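Local coordinates for SVS_variant_AS1 (Streptomyces sp. CWA1, PDB 6TJA), which probably catalyses, as an engineered ancestral terpene cyclase, the metal-dependent cyclisation of geranylgeranyl diphosphate to the diterpene spiroviolene, at residues A119-N122 with V127-L130; V80-A85 with H151-W156; H22-E27 with A68-L73; D58-F63 with L74-F79. All coordinates share one frame; numbering follows the deposited sequence.

Contact 1. Residues A119-N122 with V127-L130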
loop_
_atom_site.group_PDB
_atom_site.type_symbol
_atom_site.label_atom_id
_atom_site.label_comp_id
_atom_site.label_asym_id
_atom_site.label_seq_id
_atom_site.Cartn_x
_atom_site.Cartn_y
_atom_site.Cartn_z
ATOM N N ALA A 119 15.946 5.980 7.823
ATOM C CA ALA A 119 16.385 5.393 6.542
ATOM C C ALA A 119 17.474 6.279 5.920
ATOM O O ALA A 119 17.347 7.535 6.011
ATOM C CB ALA A 119 15.199 5.230 5.616
ATOM N N GLU A 120 18.452 5.633 5.304
ATOM C CA GLU A 120 19.560 6.244 4.615
ATOM C C GLU A 120 19.331 6.128 3.125
ATOM O O GLU A 120 18.683 5.239 2.691
ATOM C CB GLU A 120 20.871 5.613 5.059
ATOM C CG GLU A 120 21.555 6.456 6.119
ATOM C CD GLU A 120 22.513 5.691 6.975
ATOM O OE1 GLU A 120 23.223 4.845 6.441
ATOM O OE2 GLU A 120 22.570 5.948 8.183
ATOM N N ASP A 121 19.809 7.079 2.358
ATOM C CA ASP A 121 19.592 7.130 0.931
ATOM C C ASP A 121 20.172 6.112 -0.017
ATOM O O ASP A 121 19.551 5.790 -0.998
ATOM C CB ASP A 121 19.809 8.538 0.390
ATOM C CG ASP A 121 21.242 8.889 0.208
ATOM O OD1 ASP A 121 21.644 9.961 0.628
ATOM O OD2 ASP A 121 21.985 8.086 -0.340
ATOM N N ASN A 122 21.384 5.665 0.274
ATOM C CA ASN A 122 22.191 4.795 -0.560
ATOM C C ASN A 122 22.370 5.220 -2.036
ATOM O O ASN A 122 22.027 4.515 -2.954
ATOM C CB ASN A 122 21.988 3.289 -0.308
ATOM C CG ASN A 122 20.663 2.782 -0.759
ATOM O OD1 ASN A 122 20.286 2.978 -1.884
ATOM N ND2 ASN A 122 19.957 2.100 0.122
ATOM N N VAL A 127 15.757 10.327 -2.648
ATOM C CA VAL A 127 15.323 9.854 -1.300
ATOM C C VAL A 127 15.379 11.004 -0.293
ATOM O O VAL A 127 14.370 11.237 0.365
ATOM C CB VAL A 127 16.054 8.581 -0.841
ATOM C CG1 VAL A 127 16.079 8.428 0.673
ATOM C CG2 VAL A 127 15.440 7.363 -1.505
ATOM N N PRO A 128 16.493 11.755 -0.119
ATOM C CA PRO A 128 16.534 12.834 0.871
ATOM C C PRO A 128 15.440 13.891 0.630
ATOM O O PRO A 128 14.797 14.290 1.581
ATOM C CB PRO A 128 17.948 13.452 0.736
ATOM C CG PRO A 128 18.763 12.332 0.079
ATOM C CD PRO A 128 17.782 11.598 -0.816
ATOM N N ALA A 129 15.200 14.258 -0.627
ATOM C CA ALA A 129 14.091 15.154 -1.037
ATOM C C ALA A 129 12.732 14.635 -0.515
ATOM O O ALA A 129 11.978 15.444 0.104
ATOM C CB ALA A 129 14.108 15.300 -2.540
ATOM N N LEU A 130 12.420 13.349 -0.750
ATOM C CA LEU A 130 11.155 12.728 -0.287
ATOM C C LEU A 130 11.105 12.803 1.230
ATOM O O LEU A 130 10.015 13.015 1.771
ATOM C CB LEU A 130 11.033 11.268 -0.759
ATOM C CG LEU A 130 9.711 10.592 -0.396
ATOM C CD1 LEU A 130 8.531 11.362 -0.996
ATOM C CD2 LEU A 130 9.655 9.143 -0.839
#
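The flat carboxylate of D121 meets the puckered ring of P128 obliquely, with OD1 lying 3.8 Å from P128 CG. The same ring touches the stem of the aspartate, where P128 CD comes to 3.9 Å from D121 CB. The proline therefore offers its CG-CD corner to both the acid group and the methylene that carries it, and each of these approaches is a van der Waals contact. V127 supplies the other half of the interface. Its CG1 stands anti to the backbone N (chi1 156°), which brings that methyl to within 3.7 Å of D121 CB. The polar end of D121 is used within the loop itself: OD2 accepts the backbone N-H of G123, closing an Asx turn. With CG between the backbone N and the carbonyl carbon (chi1 79°), the carboxylate is placed so that OD2 reaches G123 N while OD1 stays against P128 CG. CB itself points toward V127. This is a small example of a loop folding back on the helix it leads into. The proline sits in the first turn of that helix, where an amide N-H would have no carbonyl of an earlier turn to meet. Contact between the two segments is modest, and a hydrogen bond from Q131 NE2 to A119 O adds a polar tie from the next turn. V127 and L130 turn to helix 100-115, L130 and A129 reach W82 on helix 70-91, and E120 packs on P348 of the second subunit.

Contact 2. Residues V80-A85 with H151-W156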
loop_
_atom_site.group_PDB
_atom_site.type_symbol
_atom_site.label_atom_id
_atom_site.label_comp_id
_atom_site.label_asym_id
_atom_site.label_seq_id
_atom_site.Cartn_x
_atom_site.Cartn_y
_atom_site.Cartn_z
ATOM N N VAL A 80 4.370 17.154 -5.498
ATOM C CA VAL A 80 3.921 17.075 -6.922
ATOM C C VAL A 80 5.144 17.272 -7.828
ATOM O O VAL A 80 5.209 16.543 -8.864
ATOM C CB VAL A 80 2.792 18.046 -7.286
ATOM C CG1 VAL A 80 2.514 18.005 -8.793
ATOM C CG2 VAL A 80 1.532 17.742 -6.494
ATOM N N TYR A 81 6.072 18.177 -7.464
ATOM C CA TYR A 81 7.356 18.360 -8.205
ATOM C C TYR A 81 8.132 17.032 -8.183
ATOM O O TYR A 81 8.589 16.510 -9.248
ATOM C CB TYR A 81 8.193 19.504 -7.626
ATOM C CG TYR A 81 7.712 20.888 -7.989
ATOM C CD1 TYR A 81 7.900 21.398 -9.259
ATOM C CD2 TYR A 81 7.060 21.688 -7.070
ATOM C CE1 TYR A 81 7.452 22.668 -9.607
ATOM C CE2 TYR A 81 6.639 22.967 -7.390
ATOM C CZ TYR A 81 6.825 23.453 -8.666
ATOM O OH TYR A 81 6.367 24.675 -8.994
ATOM N N TRP A 82 8.314 16.518 -6.975
ATOM C CA TRP A 82 9.035 15.258 -6.700
ATOM C C TRP A 82 8.472 14.157 -7.579
ATOM O O TRP A 82 9.254 13.466 -8.192
ATOM C CB TRP A 82 8.910 14.870 -5.233
ATOM C CG TRP A 82 9.763 13.693 -4.912
ATOM C CD1 TRP A 82 11.073 13.689 -4.522
ATOM C CD2 TRP A 82 9.356 12.327 -4.988
ATOM N NE1 TRP A 82 11.493 12.409 -4.306
ATOM C CE2 TRP A 82 10.470 11.551 -4.615
ATOM C CE3 TRP A 82 8.161 11.689 -5.323
ATOM C CZ2 TRP A 82 10.405 10.163 -4.569
ATOM C CZ3 TRP A 82 8.117 10.316 -5.309
ATOM C CH2 TRP A 82 9.219 9.566 -4.925
ATOM N N LEU A 83 7.152 14.018 -7.603
ATOM C CA LEU A 83 6.452 12.961 -8.353
ATOM C C LEU A 83 6.780 13.104 -9.833
ATOM O O LEU A 83 7.139 12.086 -10.437
ATOM C CB LEU A 83 4.945 13.040 -8.110
ATOM C CG LEU A 83 4.085 12.057 -8.911
ATOM C CD1 LEU A 83 4.075 10.682 -8.268
ATOM C CD2 LEU A 83 2.680 12.611 -9.023
ATOM N N PHE A 84 6.658 14.294 -10.412
ATOM C CA PHE A 84 6.944 14.479 -11.862
ATOM C C PHE A 84 8.406 14.095 -12.125
ATOM O O PHE A 84 8.696 13.374 -13.084
ATOM C CB PHE A 84 6.601 15.892 -12.348
ATOM C CG PHE A 84 5.125 16.159 -12.495
ATOM C CD1 PHE A 84 4.266 15.191 -13.002
ATOM C CD2 PHE A 84 4.590 17.380 -12.118
ATOM C CE1 PHE A 84 2.909 15.448 -13.128
ATOM C CE2 PHE A 84 3.234 17.644 -12.261
ATOM C CZ PHE A 84 2.398 16.677 -12.768
ATOM N N ALA A 85 9.301 14.527 -11.245
ATOM C CA ALA A 85 10.753 14.306 -11.377
ATOM C C ALA A 85 11.059 12.798 -11.245
ATOM O O ALA A 85 11.796 12.240 -12.096
ATOM C CB ALA A 85 11.463 15.138 -10.351
ATOM N N HIS A 151 0.168 5.090 2.395
ATOM C CA HIS A 151 -0.534 3.934 1.775
ATOM C C HIS A 151 -0.891 4.267 0.315
ATOM O O HIS A 151 -0.852 3.369 -0.529
ATOM C CB HIS A 151 -1.763 3.562 2.618
ATOM C CG HIS A 151 -1.446 2.845 3.877
ATOM N ND1 HIS A 151 -0.461 1.870 3.939
ATOM C CD2 HIS A 151 -1.995 2.903 5.102
ATOM C CE1 HIS A 151 -0.395 1.406 5.177
ATOM N NE2 HIS A 151 -1.334 2.009 5.903
ATOM N N ALA A 152 -1.275 5.504 0.038
ATOM C CA ALA A 152 -1.594 5.984 -1.326
ATOM C C ALA A 152 -0.324 5.891 -2.183
ATOM O O ALA A 152 -0.421 5.449 -3.367
ATOM C CB ALA A 152 -2.140 7.401 -1.296
ATOM N N HIS A 153 0.799 6.237 -1.573
ATOM C CA HIS A 153 2.108 6.209 -2.155
ATOM C C HIS A 153 2.554 4.814 -2.573
ATOM O O HIS A 153 3.045 4.641 -3.634
ATOM C CB HIS A 153 3.086 6.821 -1.184
ATOM C CG HIS A 153 4.407 7.177 -1.765
ATOM N ND1 HIS A 153 5.450 6.293 -1.830
ATOM C CD2 HIS A 153 4.888 8.351 -2.216
ATOM C CE1 HIS A 153 6.505 6.899 -2.318
ATOM N NE2 HIS A 153 6.191 8.147 -2.556
ATOM N N ARG A 154 2.365 3.833 -1.715
ATOM C CA ARG A 154 2.708 2.492 -2.067
ATOM C C ARG A 154 1.783 2.019 -3.172
ATOM O O ARG A 154 2.199 1.318 -4.012
ATOM C CB ARG A 154 2.676 1.511 -0.894
ATOM C CG ARG A 154 3.075 0.114 -1.343
ATOM C CD ARG A 154 3.525 -0.893 -0.316
ATOM N NE ARG A 154 3.022 -0.549 0.956
ATOM C CZ ARG A 154 3.713 -0.286 2.032
ATOM N NH1 ARG A 154 4.993 -0.421 2.105
ATOM N NH2 ARG A 154 3.046 0.044 3.074
ATOM N N ALA A 155 0.539 2.451 -3.153
ATOM C CA ALA A 155 -0.442 2.037 -4.183
ATOM C C ALA A 155 0.047 2.518 -5.560
ATOM O O ALA A 155 0.060 1.693 -6.486
ATOM C CB ALA A 155 -1.822 2.530 -3.833
ATOM N N TRP A 156 0.531 3.772 -5.647
ATOM C CA TRP A 156 1.064 4.362 -6.900
ATOM C C TRP A 156 2.307 3.590 -7.369
ATOM O O TRP A 156 2.389 3.242 -8.587
ATOM C CB TRP A 156 1.328 5.859 -6.719
ATOM C CG TRP A 156 2.374 6.390 -7.645
ATOM C CD1 TRP A 156 2.297 6.483 -9.000
ATOM C CD2 TRP A 156 3.666 6.907 -7.279
ATOM N NE1 TRP A 156 3.458 6.979 -9.505
ATOM C CE2 TRP A 156 4.313 7.267 -8.474
ATOM C CE3 TRP A 156 4.341 7.074 -6.070
ATOM C CZ2 TRP A 156 5.594 7.806 -8.490
ATOM C CZ3 TRP A 156 5.611 7.591 -6.089
ATOM C CH2 TRP A 156 6.234 7.922 -7.287
#
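W82, L83, H153 and W156 bridge helices 70-91 and 143-169, two members of the helical bundle that encloses the reaction site in class I terpene synthases. The short segments run nearly parallel, at 17°, but their axes stay 13.9 Å apart, too far for backbones to pack directly. Long side chains span the gap instead. L83, an engineered residue, rests its CD1 over one face of the W156 indole in a CH-pi contact, 3.5 Å from the centroid of the six-membered ring and 22° off its normal. Its closest approach is 3.3 Å, from CD1 to W156 CZ2, so the methyl is seated toward the rim of the ring. Beside it, W82 CZ3 comes to 3.6 Å from W156 CH2, the two indoles crossing obliquely. H153 completes the group: NE2 lies 4.0 Å from W82 CZ3, the planes being inclined by 36°, and one face of the imidazole lies against W156 CZ3. All four side chains have their CG anti to the backbone N, which sends the three rings and the leucine branch out from their helices. Two outside hydrogen bonds fix the rotation of the rings, W82 NE1 to F126 O and H153 ND1 to Q111 OE1, while F86 stacks on W82. No hydrogen bond crosses between the segments. Cohesion thus rests on dispersion, with one CH-pi contact over a face and oblique aromatic approaches, in a buried, largely aromatic surrounding consistent with those in which terpene cyclases stabilise carbocations; whether these particular rings do so is not established.

Contact 3. Residues H22-E27 with A68-L73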
loop_
_atom_site.group_PDB
_atom_site.type_symbol
_atom_site.label_atom_id
_atom_site.label_comp_id
_atom_site.label_asym_id
_atom_site.label_seq_id
_atom_site.Cartn_x
_atom_site.Cartn_y
_atom_site.Cartn_z
ATOM N N HIS A 22 -5.369 28.940 -5.682
ATOM C CA HIS A 22 -5.018 29.575 -4.394
ATOM C C HIS A 22 -4.564 31.016 -4.644
ATOM O O HIS A 22 -3.734 31.268 -5.511
ATOM C CB HIS A 22 -3.971 28.744 -3.673
ATOM C CG HIS A 22 -3.893 29.066 -2.226
ATOM N ND1 HIS A 22 -3.343 30.234 -1.783
ATOM C CD2 HIS A 22 -4.307 28.392 -1.129
ATOM C CE1 HIS A 22 -3.390 30.271 -0.467
ATOM N NE2 HIS A 22 -4.025 29.166 -0.032
ATOM N N PRO A 23 -5.088 32.023 -3.907
ATOM C CA PRO A 23 -4.634 33.408 -4.087
ATOM C C PRO A 23 -3.139 33.638 -3.811
ATOM O O PRO A 23 -2.622 34.604 -4.267
ATOM C CB PRO A 23 -5.480 34.241 -3.104
ATOM C CG PRO A 23 -6.196 33.250 -2.207
ATOM C CD PRO A 23 -6.192 31.907 -2.933
ATOM N N ARG A 24 -2.463 32.733 -3.103
ATOM C CA ARG A 24 -1.018 32.865 -2.795
ATOM C C ARG A 24 -0.197 31.921 -3.667
ATOM O O ARG A 24 0.940 31.607 -3.283
ATOM C CB ARG A 24 -0.817 32.606 -1.304
ATOM C CG ARG A 24 -1.737 33.451 -0.433
ATOM C CD ARG A 24 -1.212 34.870 -0.282
ATOM N NE ARG A 24 0.029 34.794 0.465
ATOM C CZ ARG A 24 0.860 35.797 0.713
ATOM N NH1 ARG A 24 0.579 37.018 0.307
ATOM N NH2 ARG A 24 1.976 35.554 1.376
ATOM N N VAL A 25 -0.715 31.502 -4.821
ATOM C CA VAL A 25 -0.008 30.518 -5.692
ATOM C C VAL A 25 1.419 31.014 -5.985
ATOM O O VAL A 25 2.353 30.215 -5.817
ATOM C CB VAL A 25 -0.778 30.188 -6.986
ATOM C CG1 VAL A 25 -1.106 31.415 -7.831
ATOM C CG2 VAL A 25 -0.014 29.183 -7.813
ATOM N N HIS A 26 1.600 32.281 -6.379
ATOM C CA HIS A 26 2.919 32.842 -6.814
ATOM C C HIS A 26 3.894 32.851 -5.632
ATOM O O HIS A 26 5.047 32.544 -5.838
ATOM C CB HIS A 26 2.757 34.226 -7.479
ATOM C CG HIS A 26 1.851 34.197 -8.678
ATOM N ND1 HIS A 26 0.642 34.896 -8.726
ATOM C CD2 HIS A 26 1.938 33.525 -9.853
ATOM C CE1 HIS A 26 0.058 34.683 -9.898
ATOM N NE2 HIS A 26 0.825 33.841 -10.602
ATOM N N GLU A 27 3.444 33.173 -4.429
ATOM C CA GLU A 27 4.300 33.171 -3.216
ATOM C C GLU A 27 4.768 31.731 -2.953
ATOM O O GLU A 27 5.949 31.542 -2.600
ATOM C CB GLU A 27 3.550 33.732 -2.004
ATOM C CG GLU A 27 3.314 35.243 -2.047
ATOM C CD GLU A 27 2.171 35.749 -2.918
ATOM O OE1 GLU A 27 1.418 34.918 -3.474
ATOM O OE2 GLU A 27 2.036 36.989 -3.050
ATOM N N ALA A 68 -5.519 27.350 4.238
ATOM C CA ALA A 68 -5.364 28.493 5.171
ATOM C C ALA A 68 -3.877 28.708 5.461
ATOM O O ALA A 68 -3.468 29.871 5.613
ATOM C CB ALA A 68 -6.183 28.257 6.429
ATOM N N ASP A 69 -3.096 27.636 5.478
ATOM C CA ASP A 69 -1.673 27.620 5.779
ATOM C C ASP A 69 -0.808 27.375 4.562
ATOM O O ASP A 69 -0.771 26.301 4.040
ATOM C CB ASP A 69 -1.416 26.522 6.783
ATOM C CG ASP A 69 -0.070 26.593 7.398
ATOM O OD1 ASP A 69 0.812 27.243 6.876
ATOM O OD2 ASP A 69 0.093 25.969 8.432
ATOM N N GLU A 70 -0.060 28.388 4.193
ATOM C CA GLU A 70 0.819 28.346 3.064
ATOM C C GLU A 70 1.887 27.284 3.139
ATOM O O GLU A 70 2.362 26.821 2.147
ATOM C CB GLU A 70 1.495 29.669 2.959
ATOM C CG GLU A 70 1.189 30.412 1.717
ATOM C CD GLU A 70 1.339 31.898 1.907
ATOM O OE1 GLU A 70 0.331 32.545 2.148
ATOM O OE2 GLU A 70 2.458 32.403 1.822
ATOM N N ASP A 71 2.290 26.942 4.334
ATOM C CA ASP A 71 3.292 25.940 4.454
ATOM C C ASP A 71 2.727 24.590 4.099
ATOM O O ASP A 71 3.430 23.751 3.658
ATOM C CB ASP A 71 3.903 25.900 5.844
ATOM C CG ASP A 71 4.472 27.214 6.284
ATOM O OD1 ASP A 71 4.940 28.011 5.496
ATOM O OD2 ASP A 71 4.449 27.443 7.470
ATOM N N ARG A 72 1.448 24.392 4.310
ATOM C CA ARG A 72 0.807 23.089 3.978
ATOM C C ARG A 72 0.673 22.974 2.461
ATOM O O ARG A 72 0.935 21.893 1.938
ATOM C CB ARG A 72 -0.542 22.932 4.665
ATOM C CG ARG A 72 -0.439 22.710 6.164
ATOM C CD ARG A 72 -1.840 22.718 6.735
ATOM N NE ARG A 72 -1.867 22.378 8.139
ATOM C CZ ARG A 72 -2.242 21.213 8.667
ATOM N NH1 ARG A 72 -2.566 20.152 7.924
ATOM N NH2 ARG A 72 -2.254 21.118 9.984
ATOM N N LEU A 73 0.310 24.065 1.780
ATOM C CA LEU A 73 0.187 24.074 0.305
ATOM C C LEU A 73 1.584 23.918 -0.288
ATOM O O LEU A 73 1.703 23.302 -1.367
ATOM C CB LEU A 73 -0.488 25.367 -0.170
ATOM C CG LEU A 73 -0.633 25.503 -1.680
ATOM C CD1 LEU A 73 -1.409 24.317 -2.263
ATOM C CD2 LEU A 73 -1.308 26.802 -2.037
#
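R24 and E70 face each other at the starts of helices 25-38 and 70-91, their CA atoms 7.6 Å apart, where a type I turn from H22 to V25 leads into the first helix and D69 forms the N-cap of the second. Between them runs a side-on salt bridge, part of a small network. R24 grips E70 with two nitrogens, one to each oxygen: NE to OE1 at 2.8 Å and NH2 to OE2 at 3.2 Å. The fit is not flat, since guanidinium and carboxylate planes are turned by 41°; OE2 is met on its syn side, whereas OE1 is approached from above its plane. Bends at chi2 and chi3 fold the arginine chain back over E27, whose CG lies beneath the centre of the guanidinium. The E27 carboxylate contributes only a long charge pairing, well off that plane. Next to the salt bridge the contact is less polar. L73 CD2 sits over one face of the H22 imidazole, 3.7 Å from the ring centroid, in a CH-pi contact. The ring is held at both nitrogens, NE2 bonding to A67 O. D69 OD1 accepts D71 N at 3.0 Å, capping the second helix, and D71 OD1 forms a salt bridge with R31 of helix 25-38. At the edge of the H22 ring, ND1 accepts R24 N at 3.0 Å, the donor 9° from the ring plane.

Contact 4. Residues D58-F63 with L74-F79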
loop_
_atom_site.group_PDB
_atom_site.type_symbol
_atom_site.label_atom_id
_atom_site.label_comp_id
_atom_site.label_asym_id
_atom_site.label_seq_id
_atom_site.Cartn_x
_atom_site.Cartn_y
_atom_site.Cartn_z
ATOM N N ASP A 58 1.324 25.690 -9.351
ATOM C CA ASP A 58 0.091 26.078 -10.082
ATOM C C ASP A 58 -0.883 24.890 -10.032
ATOM O O ASP A 58 -2.079 25.081 -9.746
ATOM C CB ASP A 58 0.411 26.499 -11.526
ATOM C CG ASP A 58 -0.734 27.195 -12.250
ATOM O OD1 ASP A 58 -0.859 28.444 -12.077
ATOM O OD2 ASP A 58 -1.498 26.494 -12.967
ATOM N N PHE A 59 -0.374 23.698 -10.339
ATOM C CA PHE A 59 -1.159 22.441 -10.364
ATOM C C PHE A 59 -1.861 22.274 -9.011
ATOM O O PHE A 59 -3.080 22.221 -9.015
ATOM C CB PHE A 59 -0.259 21.267 -10.744
ATOM C CG PHE A 59 -0.933 19.929 -10.728
ATOM C CD1 PHE A 59 -1.575 19.462 -11.852
ATOM C CD2 PHE A 59 -0.905 19.141 -9.592
ATOM C CE1 PHE A 59 -2.188 18.218 -11.840
ATOM C CE2 PHE A 59 -1.497 17.888 -9.591
ATOM C CZ PHE A 59 -2.157 17.438 -10.709
ATOM N N PHE A 60 -1.146 22.176 -7.891
ATOM C CA PHE A 60 -1.783 21.746 -6.629
ATOM C C PHE A 60 -2.506 22.916 -5.947
ATOM O O PHE A 60 -3.411 22.625 -5.156
ATOM C CB PHE A 60 -0.817 21.048 -5.681
ATOM C CG PHE A 60 -1.563 20.145 -4.721
ATOM C CD1 PHE A 60 -2.202 19.008 -5.188
ATOM C CD2 PHE A 60 -1.684 20.466 -3.384
ATOM C CE1 PHE A 60 -2.937 18.203 -4.332
ATOM C CE2 PHE A 60 -2.369 19.630 -2.522
ATOM C CZ PHE A 60 -2.986 18.498 -2.994
ATOM N N ALA A 61 -2.173 24.168 -6.288
ATOM C CA ALA A 61 -2.896 25.380 -5.847
ATOM C C ALA A 61 -4.341 25.353 -6.370
ATOM O O ALA A 61 -5.217 26.057 -5.811
ATOM C CB ALA A 61 -2.135 26.611 -6.312
ATOM N N ARG A 62 -4.577 24.599 -7.439
ATOM C CA ARG A 62 -5.923 24.323 -8.000
ATOM C C ARG A 62 -6.648 23.194 -7.250
ATOM O O ARG A 62 -7.893 23.152 -7.323
ATOM C CB ARG A 62 -5.802 23.995 -9.482
ATOM C CG ARG A 62 -5.221 25.144 -10.295
ATOM C CD ARG A 62 -4.944 24.608 -11.691
ATOM N NE ARG A 62 -4.342 25.600 -12.555
ATOM C CZ ARG A 62 -5.015 26.545 -13.188
ATOM N NH1 ARG A 62 -6.332 26.606 -13.085
ATOM N NH2 ARG A 62 -4.373 27.420 -13.934
ATOM N N PHE A 63 -5.933 22.343 -6.550
ATOM C CA PHE A 63 -6.536 21.268 -5.788
ATOM C C PHE A 63 -7.000 21.760 -4.432
ATOM O O PHE A 63 -7.988 21.342 -3.956
ATOM C CB PHE A 63 -5.544 20.131 -5.587
ATOM C CG PHE A 63 -5.440 19.210 -6.740
ATOM C CD1 PHE A 63 -5.118 19.681 -7.979
ATOM C CD2 PHE A 63 -5.685 17.877 -6.586
ATOM C CE1 PHE A 63 -5.034 18.845 -9.046
ATOM C CE2 PHE A 63 -5.608 17.027 -7.648
ATOM C CZ PHE A 63 -5.273 17.510 -8.877
ATOM N N LEU A 74 2.605 24.479 0.371
ATOM C CA LEU A 74 3.994 24.342 -0.127
ATOM C C LEU A 74 4.400 22.869 -0.059
ATOM O O LEU A 74 4.872 22.353 -1.069
ATOM C CB LEU A 74 4.964 25.218 0.677
ATOM C CG LEU A 74 6.443 25.010 0.346
ATOM C CD1 LEU A 74 6.688 25.197 -1.151
ATOM C CD2 LEU A 74 7.307 25.956 1.179
ATOM N N ALA A 75 4.246 22.235 1.098
ATOM C CA ALA A 75 4.733 20.858 1.335
ATOM C C ALA A 75 4.069 19.908 0.325
ATOM O O ALA A 75 4.782 19.135 -0.345
ATOM C CB ALA A 75 4.462 20.463 2.758
ATOM N N THR A 76 2.752 19.999 0.162
ATOM C CA THR A 76 2.005 19.130 -0.787
ATOM C C THR A 76 2.446 19.480 -2.215
ATOM O O THR A 76 2.706 18.545 -2.974
ATOM C CB THR A 76 0.504 19.235 -0.529
ATOM O OG1 THR A 76 0.151 20.609 -0.665
ATOM C CG2 THR A 76 0.120 18.730 0.845
ATOM N N SER A 77 2.616 20.765 -2.553
ATOM C CA SER A 77 3.132 21.173 -3.891
ATOM C C SER A 77 4.517 20.554 -4.153
ATOM O O SER A 77 4.742 20.076 -5.250
ATOM C CB SER A 77 3.151 22.667 -4.049
ATOM O OG SER A 77 1.829 23.170 -4.182
ATOM N N LEU A 78 5.419 20.534 -3.176
ATOM C CA LEU A 78 6.764 19.902 -3.342
ATOM C C LEU A 78 6.622 18.445 -3.799
ATOM O O LEU A 78 7.327 18.031 -4.745
ATOM C CB LEU A 78 7.529 19.991 -2.020
ATOM C CG LEU A 78 7.882 21.411 -1.572
ATOM C CD1 LEU A 78 8.803 21.365 -0.372
ATOM C CD2 LEU A 78 8.528 22.193 -2.704
ATOM N N PHE A 79 5.751 17.667 -3.162
ATOM C CA PHE A 79 5.585 16.247 -3.553
ATOM C C PHE A 79 5.120 16.175 -4.999
ATOM O O PHE A 79 5.404 15.175 -5.637
ATOM C CB PHE A 79 4.595 15.455 -2.704
ATOM C CG PHE A 79 4.436 14.050 -3.229
ATOM C CD1 PHE A 79 5.454 13.119 -3.072
ATOM C CD2 PHE A 79 3.302 13.670 -3.918
ATOM C CE1 PHE A 79 5.319 11.820 -3.543
ATOM C CE2 PHE A 79 3.210 12.397 -4.469
ATOM C CZ PHE A 79 4.223 11.478 -4.279
#
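T76 OG1 is gripped from its own helix, hydrogen-bonded to R72 O and more weakly to L73 O, while the F60 ring presses on it from across the contact. F60 CE2 and CD2 approach this oxygen equally, CE2 lying 3.3 Å from T76 OG1. The approach is oblique to the ring, and T76 CB adds a further contact at 3.5 Å from F60 CE2. Placed between the backbone N and the carbonyl carbon (chi1 58°), the hydroxyl can turn to the preceding helical turn and still present its flank to the phenyl group. S77 follows the same principle: its OG bonds to L73 O and touches F60 CB at 3.7 Å. Two buried hydroxyls are thus satisfied by main-chain carbonyls, and an aromatic side chain may lie against them without leaving polar atoms stranded. Within the first segment, F63 CB packs over one face of the F60 ring. D58 OD2 there takes both R62 NE, at 3.0 Å, and R62 NH2, at 3.2 Å, a side-on salt bridge to a single oxygen. The backbones come close, the CA atoms of F60 and S77 being 5.7 Å apart. Around this junction, A61 meets V25 on helix 25-38, F60 and T76 pack on A198 of helix 195-199, and A75 lies against F137 on helix 126-140.

Helix 70-91 runs through three contacts, meeting first the chain at 22-27, then 58-63, then helix 143-169. Chemistry changes along it. Contact 3, about 20 Å from the chain centre and partly exposed, combines a salt bridge with a CH-pi contact; contact 4, buried, sets a phenyl ring against hydroxyls bonded to main-chain carbonyls; contact 2, deepest at about 8 Å, is largely aromatic, with one leucine methyl over an indole face. Contact 1 lies outermost, a loop folding onto its own helix, yet L130 links it to W82 and H153. Contacts 3 and 4 are joined by a probable hydrogen bond from H22 N to A61 O, and contacts 1 and 2 both reach the second subunit.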